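Local coordinates for type 2A phosphatase-associated protein 42 (Saccharomyces cerevisiae, PDB 2V0P) that inhibits the PP2A-type phosphatase SIT4 and associates with other PP2A catalytic subunits in TOR signalling, and is represented here by its N-terminal helical domain, at residues K106-F111 against Q221-C226; V75-G80 against I112-L117. All coordinates share one frame; numbering follows the deposited sequence.

Contact 1. Residues K106-F111 against Q221-C226; sequences KSVESF and QNLFEC. With ZN (zinc ion), chain D.
Asn222 and Leu223 of helix 199-231 meet Ser107, Val108 and Phe111 of helix 93-120 across two nearly antiparallel segments, whose axes approach to 10.0 Å at an angle of 158°. Gln221 NE2, ahead of the interface, donates to Glu225 OE1 over 2.7 Å, with the acceptor close to the amide plane and receiving on its anti lone pair, and makes a weak hydrogen bond to Lys154 O of the second subunit. Asn222 gives this segment's larger share of the contact, nearly matched by Val108. Its CG lies anti to the carbonyl carbon (chi1 -66°), which brings ND2 up to Ser107 and Phe111. Asn222 ND2 comes to 2.9 Å from Ser107 OG, but the angle is too poor for a hydrogen bond; the serine hydroxyl is instead bonded to Gly80 O on helix 75-83. The same nitrogen lies at the Phe111 ring edge near its plane, 3.9 Å from Phe111 CE2, so the amide is not stacked over the face; the planes are 48° apart. Behind the amide, Asn222 CB presses against Val108 CG2 at 3.5 Å, the two side chains running alongside in opposite senses. Leu223 adds an apolar touch with one branch only, its CD2 reaching Val108 CG2 at 4.2 Å, the isobutyl group set nearly square to the valine. Phe224 is directed elsewhere, packing on Leu161 of the second subunit. One turn beyond Asn222, Cys226 binds a zinc ion through SG at 2.3 Å, and its side chain also packs on Leu101 and Leu104 of helix 93-120. Every touching residue is buried, and the near-antiparallel helix packing fits the tetratricopeptide repeat-like, all-helical fold of this N-terminal domain.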
loop_
_atom_site.group_PDB
_atom_site.type_symbol
_atom_site.label_atom_id
_atom_site.label_comp_id
_atom_site.label_asym_id
_atom_site.label_seq_id
_atom_site.Cartn_x
_atom_site.Cartn_y
_atom_site.Cartn_z
ATOM N N LYS A 106 -6.296 -15.645 8.584
ATOM C CA LYS A 106 -6.826 -16.148 9.876
ATOM C C LYS A 106 -7.024 -15.046 10.927
ATOM O O LYS A 106 -8.027 -15.054 11.597
ATOM C CB LYS A 106 -5.913 -17.242 10.414
ATOM C CG LYS A 106 -5.912 -18.502 9.600
ATOM C CD LYS A 106 -7.316 -19.072 9.400
ATOM C CE LYS A 106 -7.253 -20.584 9.221
ATOM N NZ LYS A 106 -8.430 -21.106 8.462
ATOM N N SER A 107 -6.079 -14.120 11.062
ATOM C CA SER A 107 -6.241 -12.940 11.881
ATOM C C SER A 107 -7.535 -12.160 11.535
ATOM O O SER A 107 -8.368 -11.951 12.403
ATOM C CB SER A 107 -5.022 -12.031 11.763
ATOM O OG SER A 107 -5.273 -10.797 12.393
ATOM N N VAL A 108 -7.680 -11.759 10.253
ATOM C CA VAL A 108 -8.871 -11.128 9.753
ATOM C C VAL A 108 -10.155 -11.936 10.011
ATOM O O VAL A 108 -11.140 -11.352 10.461
ATOM C CB VAL A 108 -8.725 -10.657 8.292
ATOM C CG1 VAL A 108 -10.035 -10.144 7.750
ATOM C CG2 VAL A 108 -7.576 -9.586 8.182
ATOM N N GLU A 109 -10.139 -13.266 9.790
ATOM C CA GLU A 109 -11.286 -14.073 10.098
ATOM C C GLU A 109 -11.661 -13.921 11.597
ATOM O O GLU A 109 -12.828 -13.725 11.869
ATOM C CB GLU A 109 -11.081 -15.530 9.747
ATOM C CG GLU A 109 -12.313 -16.350 9.717
ATOM C CD GLU A 109 -12.098 -17.681 9.010
ATOM O OE1 GLU A 109 -11.196 -17.759 8.131
ATOM O OE2 GLU A 109 -12.842 -18.649 9.320
ATOM N N SER A 110 -10.694 -14.039 12.495
ATOM C CA SER A 110 -10.946 -13.894 13.914
ATOM C C SER A 110 -11.540 -12.515 14.211
ATOM O O SER A 110 -12.492 -12.396 14.969
ATOM C CB SER A 110 -9.715 -14.107 14.777
ATOM O OG SER A 110 -9.394 -15.446 14.857
ATOM N N PHE A 111 -10.945 -11.491 13.635
ATOM C CA PHE A 111 -11.447 -10.116 13.809
ATOM C C PHE A 111 -12.896 -10.026 13.371
ATOM O O PHE A 111 -13.679 -9.398 14.038
ATOM C CB PHE A 111 -10.542 -9.100 13.064
ATOM C CG PHE A 111 -9.299 -8.723 13.812
ATOM C CD1 PHE A 111 -9.372 -8.210 15.101
ATOM C CD2 PHE A 111 -8.046 -8.797 13.194
ATOM C CE1 PHE A 111 -8.250 -7.863 15.808
ATOM C CE2 PHE A 111 -6.913 -8.459 13.889
ATOM C CZ PHE A 111 -7.005 -7.977 15.234
ATOM N N GLN A 221 -5.105 -2.883 8.013
ATOM C CA GLN A 221 -3.684 -3.082 7.981
ATOM C C GLN A 221 -3.417 -4.491 7.493
ATOM O O GLN A 221 -2.620 -4.649 6.639
ATOM C CB GLN A 221 -3.063 -2.863 9.330
ATOM C CG GLN A 221 -1.715 -3.481 9.501
ATOM C CD GLN A 221 -0.634 -2.784 8.658
ATOM O OE1 GLN A 221 -0.666 -1.572 8.465
ATOM N NE2 GLN A 221 0.321 -3.554 8.175
ATOM N N ASN A 222 -4.153 -5.486 7.983
ATOM C CA ASN A 222 -3.886 -6.847 7.547
ATOM C C ASN A 222 -4.286 -7.142 6.083
ATOM O O ASN A 222 -3.657 -7.912 5.408
ATOM C CB ASN A 222 -4.505 -7.859 8.554
ATOM C CG ASN A 222 -3.851 -7.816 9.926
ATOM O OD1 ASN A 222 -2.891 -7.113 10.157
ATOM N ND2 ASN A 222 -4.410 -8.535 10.850
ATOM N N LEU A 223 -5.352 -6.542 5.606
ATOM C CA LEU A 223 -5.775 -6.735 4.281
ATOM C C LEU A 223 -4.754 -6.075 3.331
ATOM O O LEU A 223 -4.329 -6.695 2.441
ATOM C CB LEU A 223 -7.159 -6.124 4.084
ATOM C CG LEU A 223 -8.282 -6.979 4.695
ATOM C CD1 LEU A 223 -9.641 -6.387 4.299
ATOM C CD2 LEU A 223 -8.175 -8.391 4.223
ATOM N N PHE A 224 -4.327 -4.876 3.641
ATOM C CA PHE A 224 -3.327 -4.174 2.831
ATOM C C PHE A 224 -1.998 -4.903 2.826
ATOM O O PHE A 224 -1.422 -5.134 1.754
ATOM C CB PHE A 224 -3.097 -2.802 3.376
ATOM C CG PHE A 224 -2.272 -1.968 2.452
ATOM C CD1 PHE A 224 -2.807 -1.544 1.257
ATOM C CD2 PHE A 224 -0.952 -1.673 2.748
ATOM C CE1 PHE A 224 -2.042 -0.741 0.368
ATOM C CE2 PHE A 224 -0.177 -0.892 1.851
ATOM C CZ PHE A 224 -0.740 -0.427 0.697
ATOM N N GLU A 225 -1.520 -5.264 4.026
ATOM C CA GLU A 225 -0.298 -6.013 4.205
ATOM C C GLU A 225 -0.384 -7.314 3.444
ATOM O O GLU A 225 0.541 -7.624 2.665
ATOM C CB GLU A 225 -0.001 -6.251 5.676
ATOM C CG GLU A 225 1.429 -6.692 6.012
ATOM C CD GLU A 225 1.572 -6.979 7.501
ATOM O OE1 GLU A 225 1.072 -6.171 8.314
ATOM O OE2 GLU A 225 2.175 -8.015 7.873
ATOM N N CYS A 226 -1.500 -8.039 3.579
ATOM C CA CYS A 226 -1.670 -9.269 2.809
ATOM C C CYS A 226 -1.577 -9.103 1.270
ATOM O O CYS A 226 -0.879 -9.841 0.570
ATOM C CB CYS A 226 -2.985 -9.916 3.139
ATOM S SG CYS A 226 -3.077 -11.562 2.451
HETATM ZN ZN ZN D . -5.304 -11.916 2.798
#

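Contact 2. Residues V75-G80 against I112-L117; sequences VDYYLG and INFLTL
Phe114 offers one ring face to Tyr77, whose CB lies 3.6 Å from the Phe114 ring centroid and only 8° off the ring normal, a clear CH-pi contact. The two side chains run side by side in the same sense, yet their ring planes are 43° apart, so the aromatic pair is oblique. Phe114 takes this place because its CG is anti to the backbone N (chi1 172°). Next to the rings, Asp76 CB rests 3.7 Å from Phe114 CB, and the helices are close: the CA atoms of Asp76 and Phe114 are separated by 5.0 Å. An alanine at Phe114 is likely to open a gap beneath Tyr77 CB and deprive that methylene of its aromatic face.

On the polar flank, Asp76 CG approaches Asn113 CB at 3.9 Å, with carboxylate and amide planes well out of parallel. One water joins the two groups, donating to Asp76 OD1 at 2.6 Å and accepting from Asn113 ND2 at 3.0 Å. Further out, Lys46 forms a salt bridge with Asp76 OD1, Arg138 donates to Asn113 OD1, and Tyr77 OH is hydrogen-bonded to Asp214, bonds that probably hold the first-shell groups in place.

This close antiparallel helix pairing is consistent with the tetratricopeptide repeat-like fold. The nearly antiparallel segments have helix 29-52 beside Val75, Tyr78 and Leu79, helix 126-133 beside Ile112, Leu115 and Thr116, and helix 199-231 against Tyr77 and Phe114, where Phe211 stacks on the tyrosine ring.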
loop_
_atom_site.group_PDB
_atom_site.type_symbol
_atom_site.label_atom_id
_atom_site.label_comp_id
_atom_site.label_asym_id
_atom_site.label_seq_id
_atom_site.Cartn_x
_atom_site.Cartn_y
_atom_site.Cartn_z
ATOM N N VAL A 75 -12.533 -12.809 23.135
ATOM C CA VAL A 75 -11.625 -13.890 22.805
ATOM C C VAL A 75 -11.231 -13.838 21.288
ATOM O O VAL A 75 -10.115 -13.886 20.993
ATOM C CB VAL A 75 -12.105 -15.289 23.170
ATOM C CG1 VAL A 75 -12.561 -15.384 24.630
ATOM C CG2 VAL A 75 -13.132 -15.805 22.261
ATOM N N ASP A 76 -12.169 -13.676 20.380
ATOM C CA ASP A 76 -11.799 -13.569 18.981
ATOM C C ASP A 76 -10.962 -12.324 18.662
ATOM O O ASP A 76 -10.129 -12.387 17.733
ATOM C CB ASP A 76 -13.012 -13.619 18.114
ATOM C CG ASP A 76 -13.729 -14.928 18.212
ATOM O OD1 ASP A 76 -13.049 -15.957 18.069
ATOM O OD2 ASP A 76 -14.962 -14.902 18.436
ATOM N N TYR A 77 -11.172 -11.205 19.394
ATOM C CA TYR A 77 -10.381 -10.046 19.202
ATOM C C TYR A 77 -8.897 -10.390 19.498
ATOM O O TYR A 77 -8.015 -10.058 18.708
ATOM C CB TYR A 77 -10.828 -8.864 20.046
ATOM C CG TYR A 77 -9.932 -7.656 20.095
ATOM C CD1 TYR A 77 -9.794 -6.754 18.978
ATOM C CD2 TYR A 77 -9.225 -7.349 21.248
ATOM C CE1 TYR A 77 -8.976 -5.647 19.075
ATOM C CE2 TYR A 77 -8.449 -6.242 21.306
ATOM C CZ TYR A 77 -8.340 -5.394 20.164
ATOM O OH TYR A 77 -7.574 -4.327 20.243
ATOM N N TYR A 78 -8.667 -11.059 20.631
ATOM C CA TYR A 78 -7.356 -11.337 21.072
ATOM C C TYR A 78 -6.686 -12.401 20.103
ATOM O O TYR A 78 -5.517 -12.343 19.887
ATOM C CB TYR A 78 -7.385 -11.787 22.555
ATOM C CG TYR A 78 -7.354 -10.600 23.479
ATOM C CD1 TYR A 78 -8.473 -10.176 24.133
ATOM C CD2 TYR A 78 -6.192 -9.853 23.616
ATOM C CE1 TYR A 78 -8.444 -9.102 24.943
ATOM C CE2 TYR A 78 -6.154 -8.736 24.415
ATOM C CZ TYR A 78 -7.292 -8.376 25.081
ATOM O OH TYR A 78 -7.277 -7.285 25.905
ATOM N N LEU A 79 -7.451 -13.334 19.584
ATOM C CA LEU A 79 -6.970 -14.275 18.608
ATOM C C LEU A 79 -6.535 -13.486 17.346
ATOM O O LEU A 79 -5.479 -13.726 16.826
ATOM C CB LEU A 79 -7.996 -15.359 18.293
ATOM C CG LEU A 79 -8.277 -16.558 19.261
ATOM C CD1 LEU A 79 -9.349 -17.333 18.673
ATOM C CD2 LEU A 79 -7.099 -17.438 19.492
ATOM N N GLY A 80 -7.360 -12.542 16.908
ATOM C CA GLY A 80 -6.979 -11.600 15.835
ATOM C C GLY A 80 -5.628 -10.966 16.004
ATOM O O GLY A 80 -4.801 -11.024 15.103
ATOM N N ILE A 112 -13.252 -10.669 12.264
ATOM C CA ILE A 112 -14.622 -10.640 11.768
ATOM C C ILE A 112 -15.642 -11.451 12.640
ATOM O O ILE A 112 -16.753 -11.008 12.913
ATOM C CB ILE A 112 -14.673 -10.942 10.246
ATOM C CG1 ILE A 112 -13.854 -9.842 9.495
ATOM C CG2 ILE A 112 -16.085 -10.997 9.753
ATOM C CD1 ILE A 112 -13.833 -9.995 8.000
ATOM N N ASN A 113 -15.202 -12.617 13.086
ATOM C CA ASN A 113 -15.874 -13.380 14.140
ATOM C C ASN A 113 -16.232 -12.492 15.343
ATOM O O ASN A 113 -17.355 -12.456 15.714
ATOM C CB ASN A 113 -14.967 -14.552 14.564
ATOM C CG ASN A 113 -14.902 -15.628 13.531
ATOM O OD1 ASN A 113 -15.635 -15.594 12.584
ATOM N ND2 ASN A 113 -14.031 -16.635 13.734
ATOM N N PHE A 114 -15.269 -11.736 15.869
ATOM C CA PHE A 114 -15.442 -10.843 16.973
ATOM C C PHE A 114 -16.577 -9.804 16.689
ATOM O O PHE A 114 -17.423 -9.689 17.462
ATOM C CB PHE A 114 -14.139 -10.179 17.327
ATOM C CG PHE A 114 -14.240 -9.074 18.356
ATOM C CD1 PHE A 114 -14.751 -9.319 19.656
ATOM C CD2 PHE A 114 -13.784 -7.801 18.057
ATOM C CE1 PHE A 114 -14.847 -8.311 20.588
ATOM C CE2 PHE A 114 -13.845 -6.754 19.055
ATOM C CZ PHE A 114 -14.406 -7.030 20.321
ATOM N N LEU A 115 -16.552 -9.105 15.553
ATOM C CA LEU A 115 -17.553 -8.111 15.222
ATOM C C LEU A 115 -18.896 -8.752 15.008
ATOM O O LEU A 115 -19.924 -8.217 15.402
ATOM C CB LEU A 115 -17.135 -7.266 13.959
ATOM C CG LEU A 115 -15.791 -6.561 14.053
ATOM C CD1 LEU A 115 -15.442 -5.820 12.718
ATOM C CD2 LEU A 115 -15.600 -5.610 15.210
ATOM N N THR A 116 -18.911 -9.894 14.369
ATOM C CA THR A 116 -20.112 -10.541 14.120
ATOM C C THR A 116 -20.790 -10.917 15.493
ATOM O O THR A 116 -21.999 -10.767 15.659
ATOM C CB THR A 116 -19.855 -11.728 13.315
ATOM O OG1 THR A 116 -19.446 -11.295 12.001
ATOM C CG2 THR A 116 -21.084 -12.611 13.223
ATOM N N LEU A 117 -19.954 -11.329 16.437
ATOM C CA LEU A 117 -20.409 -11.720 17.775
ATOM C C LEU A 117 -20.994 -10.508 18.467
ATOM O O LEU A 117 -22.065 -10.630 19.032
ATOM C CB LEU A 117 -19.268 -12.280 18.607
ATOM C CG LEU A 117 -19.594 -12.748 20.047
ATOM C CD1 LEU A 117 -20.525 -13.876 20.010
ATOM C CD2 LEU A 117 -18.328 -13.163 20.679
HETATM O O HOH W 1 -11.895 -16.603 15.876
#

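Following the chain from the N terminus, helix 75-83 is the first of the helices that take part, and contact 2 closes the shorter loop when helix 93-120 turns back onto it, with 31 residues between the segments. Contact 1 starts one segment earlier on helix 93-120 and closes a much longer loop, 109 residues, mostly helical, before helix 199-231 arrives. In sequence the segments alternate, so the two loops cross. Helix 93-120 is common to both, binding helix 75-83 with one segment and helix 199-231 with the other. The contacts, with centres about 12 Å apart, also touch directly: Phe111 CZ packs 3.4 Å from Gly80 C, and Ser110 O lies 3.4 Å from Asp76 CB.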